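Local atomic coordinates of putative immunoglobulin A1 protease (Bacteroides ovatus, PDB entry 3N6Z), a protein that is of unknown function but may be an immunoglobulin A1 protease, an enzyme that cuts the antibody's heavy chain, and folds as a parallel beta-solenoid. Residues Val125-Cys130 / Leu154-Lys159; Asn163-Ile168 / Asp195-Tyr200; Val189-Tyr194 / Arg226-Gly231. One frame throughout, in Å; residues are numbered along the deposited sequence. Where two conformers were deposited one is given.

Contact 1. Residues Val125-Cys130 / Leu154-Lys159; sequences VLCGDC and LGLKDK
Leu126 and Leu154 form a parallel beta bridge in the buried interior, where strand 125-131 meets the short strand 153-154 and the loop that follows it. Their CA atoms lie 5.0 Å apart, and both side chains rise from the same face of the sheet, side by side and pointing the same way. In each the first torsion sets CG opposite the backbone N (chi1 -179°), which brings Leu126 CD2 to 3.7 Å from Leu154 CD1. Ile168 of strand 166-169 packs against both leucines. Such like-on-like stacking of aliphatic residues in successive parallel strands is characteristic of a parallel beta-solenoid, in which each coil lays a strand beside the one before. One backbone bond ties the segments: Gly155 N donates to Leu126 O at 2.8 Å, and beyond it the second segment leaves the sheet. Leu156, next along, lies against Val125 and Cys127, which flank Leu126 and point to the other side of the strand. Its CD2 meets Val125 CG1 at 3.6 Å, the two side chains crossing at about a right angle, while CD1 rests 3.9 Å from Cys127 SG. Phe96 adds a further apolar surface beside Val125.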
# COMPACT_ATOMS: atom_id res chain seq x y z
N VAL A 125 -9.80 -6.00 0.46
CA VAL A 125 -10.41 -4.79 -0.08
C VAL A 125 -10.70 -3.89 1.13
O VAL A 125 -11.48 -4.29 1.99
CB VAL A 125 -11.71 -5.06 -0.87
CG1 VAL A 125 -12.41 -3.74 -1.25
CG2 VAL A 125 -11.42 -5.96 -2.10
N LEU A 126 -10.06 -2.72 1.18
CA LEU A 126 -10.24 -1.80 2.29
C LEU A 126 -11.25 -0.70 1.93
O LEU A 126 -10.97 0.15 1.06
CB LEU A 126 -8.91 -1.19 2.74
CG LEU A 126 -9.03 -0.22 3.93
CD1 LEU A 126 -9.73 -0.81 5.17
CD2 LEU A 126 -7.65 0.33 4.30
N CYS A 127 -12.40 -0.75 2.61
CA CYS A 127 -13.43 0.25 2.54
C CYS A 127 -13.49 0.85 3.93
O CYS A 127 -13.87 0.18 4.88
CB CYS A 127 -14.77 -0.33 2.13
SG CYS A 127 -14.79 -1.12 0.53
N GLY A 128 -13.01 2.09 4.05
CA GLY A 128 -12.75 2.72 5.35
C GLY A 128 -11.35 3.26 5.43
O GLY A 128 -10.85 3.86 4.46
N ASP A 129 -10.72 3.07 6.58
CA ASP A 129 -9.46 3.73 6.89
C ASP A 129 -8.50 2.76 7.58
O ASP A 129 -8.91 1.99 8.47
CB ASP A 129 -9.66 4.94 7.83
CG ASP A 129 -10.34 6.11 7.16
OD1 ASP A 129 -11.59 6.14 7.12
OD2 ASP A 129 -9.59 6.95 6.62
N CYS A 130 -7.23 2.86 7.23
CA CYS A 130 -6.16 2.24 7.99
C CYS A 130 -5.13 3.33 8.26
O CYS A 130 -4.66 3.99 7.31
CB CYS A 130 -5.55 1.09 7.21
SG CYS A 130 -4.14 0.29 8.02
N LEU A 154 -7.58 -0.72 -2.50
CA LEU A 154 -7.83 0.37 -1.58
C LEU A 154 -9.01 1.17 -2.15
O LEU A 154 -8.87 1.91 -3.13
CB LEU A 154 -6.63 1.27 -1.39
CG LEU A 154 -6.83 2.43 -0.40
CD1 LEU A 154 -7.32 1.91 0.95
CD2 LEU A 154 -5.53 3.24 -0.27
N GLY A 155 -10.16 1.00 -1.52
CA GLY A 155 -11.41 1.47 -2.06
C GLY A 155 -11.93 0.59 -3.18
O GLY A 155 -11.21 -0.23 -3.74
N LEU A 156 -13.20 0.80 -3.51
CA LEU A 156 -13.82 0.18 -4.68
C LEU A 156 -14.15 1.26 -5.69
O LEU A 156 -14.34 2.42 -5.35
CB LEU A 156 -15.09 -0.56 -4.27
CG LEU A 156 -14.86 -1.83 -3.44
CD1 LEU A 156 -16.17 -2.35 -2.87
CD2 LEU A 156 -14.14 -2.86 -4.30
N LYS A 157 -14.19 0.88 -6.95
CA LYS A 157 -14.32 1.87 -8.04
C LYS A 157 -15.79 2.25 -8.27
O LYS A 157 -16.65 1.37 -8.44
CB LYS A 157 -13.77 1.29 -9.33
CG LYS A 157 -13.68 2.30 -10.46
CD LYS A 157 -13.24 1.63 -11.76
CE LYS A 157 -14.37 0.85 -12.39
NZ LYS A 157 -13.98 0.21 -13.69
N ASP A 158 -16.06 3.56 -8.31
CA ASP A 158 -17.34 4.08 -8.85
C ASP A 158 -18.57 3.44 -8.19
O ASP A 158 -19.48 2.97 -8.89
CB ASP A 158 -17.40 3.86 -10.38
CG ASP A 158 -16.39 4.69 -11.14
OD1 ASP A 158 -16.09 5.79 -10.69
OD2 ASP A 158 -15.96 4.24 -12.23
N LYS A 159 -18.58 3.42 -6.87
CA LYS A 159 -19.74 3.01 -6.13
C LYS A 159 -20.61 4.24 -5.85
O LYS A 159 -20.20 5.39 -6.02
CB LYS A 159 -19.33 2.24 -4.87
CG LYS A 159 -18.43 1.02 -5.15
CD LYS A 159 -19.06 0.05 -6.17
CE LYS A 159 -18.32 -1.25 -6.29
NZ LYS A 159 -19.07 -2.22 -7.18

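Contact 2. Residues Asn163-Ile168 / Asp195-Tyr200; sequences NKTGRI and DGQESY
Arg167 lies over the face of the Tyr200 ring, its CG 3.6 Å from the ring centroid and 11° off the normal, a CH-pi contact made by the aliphatic part of the side chain. Its CD follows, 3.4 Å from Tyr200 CE2. The chain then bends at chi3 (-67°), turning the guanidinium away from the ring so that the two planes stand 63° apart. The edge of that group does the polar work: NH1 gives near-planar bonds to Glu198 O at 2.8 Å and to Thr165 OG1 at 2.9 Å, itself also bonded to Gly162 O, and NE forms a salt bridge with Asp129. With an alanine here the Tyr200 face would probably lose its cover, and Asp129 and Glu198 O would be left without their guanidinium partner. Arg167 and Tyr200 are bridged in parallel, as stacked rungs of a beta-solenoid are, and Phe233 stacks in turn on Tyr200. Backbone bonds from Tyr200 N to Gly166 O and from Ile168 N to Tyr200 O hold the rung. Ahead of it Ser199 OG accepts from Gly166 N at 3.1 Å and also bonds Asn192 O. Further out, Gln197 NE2 donates to Asn163 OD1 at 2.9 Å; the acceptor lies in the Gln197 amide plane, although the two amides are far from parallel. A water accepting from Arg167 NH2 has Gln197 OE1 and Thr165 O among the acceptors competing for its protons.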
# COMPACT_ATOMS: atom_id res chain seq x y z
N ASN A 163 -18.82 5.46 1.51
CA ASN A 163 -18.27 4.54 2.50
C ASN A 163 -17.48 3.40 1.88
O ASN A 163 -16.77 2.68 2.60
CB ASN A 163 -19.36 4.00 3.40
CG ASN A 163 -19.96 5.06 4.31
OD1 ASN A 163 -19.36 6.12 4.58
ND2 ASN A 163 -21.15 4.75 4.84
N LYS A 164 -17.52 3.25 0.54
CA LYS A 164 -16.73 2.24 -0.16
C LYS A 164 -15.38 2.75 -0.67
O LYS A 164 -14.58 1.95 -1.21
CB LYS A 164 -17.58 1.65 -1.30
CG LYS A 164 -18.93 1.06 -0.81
CD LYS A 164 -18.81 0.12 0.38
CE LYS A 164 -20.08 -0.59 0.73
NZ LYS A 164 -19.95 -1.40 2.01
N THR A 165 -15.07 4.03 -0.45
CA THR A 165 -13.71 4.53 -0.68
C THR A 165 -12.81 4.05 0.47
O THR A 165 -13.29 3.59 1.51
CB THR A 165 -13.68 6.10 -0.75
OG1 THR A 165 -14.17 6.63 0.51
CG2 THR A 165 -14.53 6.63 -1.91
N GLY A 166 -11.52 4.13 0.27
CA GLY A 166 -10.55 3.70 1.28
C GLY A 166 -9.32 4.56 1.34
O GLY A 166 -8.88 5.07 0.32
N ARG A 167 -8.77 4.73 2.55
CA ARG A 167 -7.60 5.56 2.77
C ARG A 167 -6.60 4.83 3.66
O ARG A 167 -6.99 4.17 4.65
CB ARG A 167 -8.00 6.85 3.44
CG ARG A 167 -8.90 7.72 2.57
CD ARG A 167 -9.77 8.68 3.35
NE ARG A 167 -10.76 7.95 4.15
CZ ARG A 167 -11.88 7.39 3.65
NH1 ARG A 167 -12.22 7.55 2.39
NH2 ARG A 167 -12.65 6.66 4.45
N ILE A 168 -5.32 4.98 3.32
CA ILE A 168 -4.21 4.47 4.12
C ILE A 168 -3.32 5.67 4.41
O ILE A 168 -2.80 6.31 3.48
CB ILE A 168 -3.42 3.35 3.41
CG1 ILE A 168 -4.33 2.12 3.23
CG2 ILE A 168 -2.15 3.00 4.20
CD1 ILE A 168 -3.72 0.98 2.39
N ASP A 195 -19.12 10.56 -3.99
CA ASP A 195 -20.08 10.71 -2.91
C ASP A 195 -19.46 11.35 -1.66
O ASP A 195 -19.72 10.92 -0.53
CB ASP A 195 -20.74 9.37 -2.60
CG ASP A 195 -21.90 9.49 -1.64
OD1 ASP A 195 -22.73 10.42 -1.78
OD2 ASP A 195 -22.00 8.64 -0.72
N GLY A 196 -18.66 12.41 -1.86
CA GLY A 196 -18.12 13.18 -0.76
C GLY A 196 -16.92 12.61 -0.03
O GLY A 196 -16.48 13.19 0.97
N GLN A 197 -16.41 11.47 -0.50
CA GLN A 197 -15.24 10.83 0.11
C GLN A 197 -14.19 10.54 -0.95
O GLN A 197 -14.47 10.54 -2.16
CB GLN A 197 -15.66 9.56 0.85
CG GLN A 197 -16.60 9.84 2.03
CD GLN A 197 -16.81 8.63 2.90
OE1 GLN A 197 -15.84 8.05 3.39
NE2 GLN A 197 -18.08 8.26 3.13
N GLU A 198 -12.96 10.31 -0.49
CA GLU A 198 -11.84 10.14 -1.40
C GLU A 198 -11.04 8.91 -1.06
O GLU A 198 -10.94 8.55 0.12
CB GLU A 198 -10.91 11.31 -1.27
CG GLU A 198 -11.54 12.67 -1.54
CD GLU A 198 -10.52 13.79 -1.37
OE1 GLU A 198 -10.38 14.29 -0.23
OE2 GLU A 198 -9.82 14.10 -2.33
N SER A 199 -10.49 8.25 -2.07
CA SER A 199 -9.49 7.20 -1.86
C SER A 199 -8.09 7.77 -2.05
O SER A 199 -7.83 8.44 -3.07
CB SER A 199 -9.70 5.99 -2.76
OG SER A 199 -10.95 5.35 -2.53
N TYR A 200 -7.20 7.50 -1.10
CA TYR A 200 -5.85 8.02 -1.17
C TYR A 200 -4.90 7.28 -0.25
O TYR A 200 -5.31 6.58 0.70
CB TYR A 200 -5.81 9.52 -0.89
CG TYR A 200 -6.36 10.00 0.42
CD1 TYR A 200 -5.58 9.98 1.58
CD2 TYR A 200 -7.63 10.60 0.49
CE1 TYR A 200 -6.05 10.50 2.76
CE2 TYR A 200 -8.11 11.15 1.68
CZ TYR A 200 -7.32 11.09 2.81
OH TYR A 200 -7.78 11.62 4.00
O HOH W 1 -14.86 5.24 3.30

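Contact 3. Residues Val189-Tyr194 / Arg226-Gly231; sequences VLANSY and RKVGVG. With SO4 (sulfate ion), chain C.
Lys227 crosses Leu190, its bridge partner in parallel strands, at a slant and then curls back toward its own chain. CB leaves on the face of the sheet that carries Leu190. CG, anti to the backbone N (chi1 176°), comes within 4.2 Å of Leu190 O. A bend at chi2 (65°) beyond CG carries CD to 3.8 Å from Leu190 CG. CE passes 3.2 Å from Ala191 O, and a second bend at chi4 (58°) swings NZ into a nest of carbonyls. There NZ donates to Val228 O and to Gly231 O, each at 2.8 Å and each approached from above the carbonyl plane; Asp262 O takes a further bond. The buried ammonium thus gathers the loop after strand 224-227 around itself. Asn192 secures the same loop from the other segment, ND2 donating to Val230 O at 2.9 Å. At the other end Arg226, extended, holds a sulfate, probably from the crystallisation liquor, by NH1 to O4 at 2.8 Å and by NH2 to O3; NH2 also forms a salt bridge with Asp258. In this parallel beta-solenoid, strand 189-190 lies between 153-154 and 224-227, and strand 254-257 follows 224-227, while Ile263 of strand 263-266 packs against both Leu190 and Lys227.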
# COMPACT_ATOMS: atom_id res chain seq x y z
N VAL A 189 -4.13 -2.11 -5.96
CA VAL A 189 -4.94 -1.22 -6.77
C VAL A 189 -5.54 -0.13 -5.88
O VAL A 189 -6.18 -0.44 -4.88
CB VAL A 189 -6.08 -1.99 -7.51
CG1 VAL A 189 -6.79 -1.03 -8.49
CG2 VAL A 189 -5.55 -3.24 -8.22
N LEU A 190 -5.33 1.13 -6.26
CA LEU A 190 -5.97 2.28 -5.64
C LEU A 190 -7.19 2.62 -6.50
O LEU A 190 -7.06 2.79 -7.73
CB LEU A 190 -5.00 3.48 -5.61
CG LEU A 190 -5.51 4.83 -5.13
CD1 LEU A 190 -6.09 4.75 -3.69
CD2 LEU A 190 -4.38 5.89 -5.21
N ALA A 191 -8.34 2.73 -5.86
CA ALA A 191 -9.58 3.14 -6.52
C ALA A 191 -9.75 4.66 -6.42
O ALA A 191 -8.76 5.40 -6.45
CB ALA A 191 -10.78 2.32 -5.98
N ASN A 192 -10.99 5.15 -6.39
CA ASN A 192 -11.26 6.55 -6.69
C ASN A 192 -12.13 7.25 -5.66
O ASN A 192 -12.28 6.78 -4.51
CB ASN A 192 -11.73 6.69 -8.15
CG ASN A 192 -13.15 6.19 -8.39
OD1 ASN A 192 -13.55 5.13 -7.86
ND2 ASN A 192 -13.91 6.95 -9.18
N SER A 193 -12.69 8.38 -6.05
CA SER A 193 -13.35 9.30 -5.13
C SER A 193 -14.73 9.60 -5.66
O SER A 193 -14.88 9.84 -6.85
CB SER A 193 -12.53 10.58 -5.00
OG SER A 193 -11.21 10.25 -4.55
N TYR A 194 -15.71 9.59 -4.77
CA TYR A 194 -17.12 9.79 -5.13
C TYR A 194 -17.92 9.98 -3.85
O TYR A 194 -17.47 9.66 -2.76
CB TYR A 194 -17.67 8.59 -5.94
CG TYR A 194 -17.25 7.25 -5.37
CD1 TYR A 194 -17.96 6.67 -4.36
CD2 TYR A 194 -16.14 6.58 -5.86
CE1 TYR A 194 -17.59 5.46 -3.81
CE2 TYR A 194 -15.74 5.37 -5.31
CZ TYR A 194 -16.49 4.80 -4.28
OH TYR A 194 -16.09 3.59 -3.74
N ARG A 226 -1.58 -0.19 -9.47
CA ARG A 226 -2.53 0.24 -10.47
C ARG A 226 -3.48 1.26 -9.85
O ARG A 226 -3.83 1.16 -8.68
CB ARG A 226 -3.29 -1.01 -10.95
CG ARG A 226 -4.37 -0.80 -11.99
CD ARG A 226 -5.11 -2.12 -12.19
NE ARG A 226 -6.17 -1.96 -13.19
CZ ARG A 226 -7.19 -2.79 -13.32
NH1 ARG A 226 -7.26 -3.91 -12.60
NH2 ARG A 226 -8.15 -2.51 -14.22
N LYS A 227 -3.94 2.20 -10.67
CA LYS A 227 -4.96 3.18 -10.32
C LYS A 227 -6.16 3.04 -11.25
O LYS A 227 -6.01 3.09 -12.48
CB LYS A 227 -4.38 4.59 -10.47
CG LYS A 227 -5.37 5.71 -10.23
CD LYS A 227 -5.90 5.77 -8.79
CE LYS A 227 -6.83 6.95 -8.53
NZ LYS A 227 -8.03 6.99 -9.42
N VAL A 228 -7.34 2.92 -10.64
CA VAL A 228 -8.61 2.85 -11.35
C VAL A 228 -9.53 4.00 -10.96
O VAL A 228 -9.40 4.58 -9.87
CB VAL A 228 -9.31 1.48 -11.16
CG1 VAL A 228 -8.37 0.35 -11.64
CG2 VAL A 228 -9.80 1.27 -9.74
N GLY A 229 -10.46 4.31 -11.86
CA GLY A 229 -11.39 5.40 -11.68
C GLY A 229 -10.80 6.81 -11.78
O GLY A 229 -9.58 7.02 -11.82
N VAL A 230 -11.71 7.79 -11.81
CA VAL A 230 -11.39 9.19 -11.81
C VAL A 230 -11.48 9.72 -10.38
O VAL A 230 -12.48 9.47 -9.69
CB VAL A 230 -12.32 9.99 -12.80
CG1 VAL A 230 -12.14 11.48 -12.64
CG2 VAL A 230 -12.02 9.59 -14.24
N GLY A 231 -10.46 10.47 -9.99
CA GLY A 231 -10.33 11.00 -8.63
C GLY A 231 -9.46 10.07 -7.78
O GLY A 231 -9.45 8.86 -7.98
S SO4 C . -10.69 -5.13 -13.97
O1 SO4 C . -11.77 -5.76 -13.22
O2 SO4 C . -10.67 -5.59 -15.35
O3 SO4 C . -10.88 -3.68 -13.96
O4 SO4 C . -9.44 -5.51 -13.33
O HOH W 2 -14.20 11.66 -9.04

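The three contacts cluster on one side of the chain's centre: contacts 1 and 2 have centres about 6 Å apart, and contact 3 lies about 9 Å from each. Contact 1 closes before either of the others opens, whereas contacts 2 and 3 interleave, their segments coming in the order 163-168, 189-194, 195-200, 226-231. Strand 125-131 pairs with both 153-154 and 166-169; from there one row continues to 189-190 and 224-227, the other to 200-202 and 233-235. Contacts 1 and 3 are tied directly, Leu154 N to Val189 O and Leu156 O to Tyr194 OH. Together they illustrate how a parallel beta-solenoid grows, coil upon coil, with loops bonded to one another as well as strands.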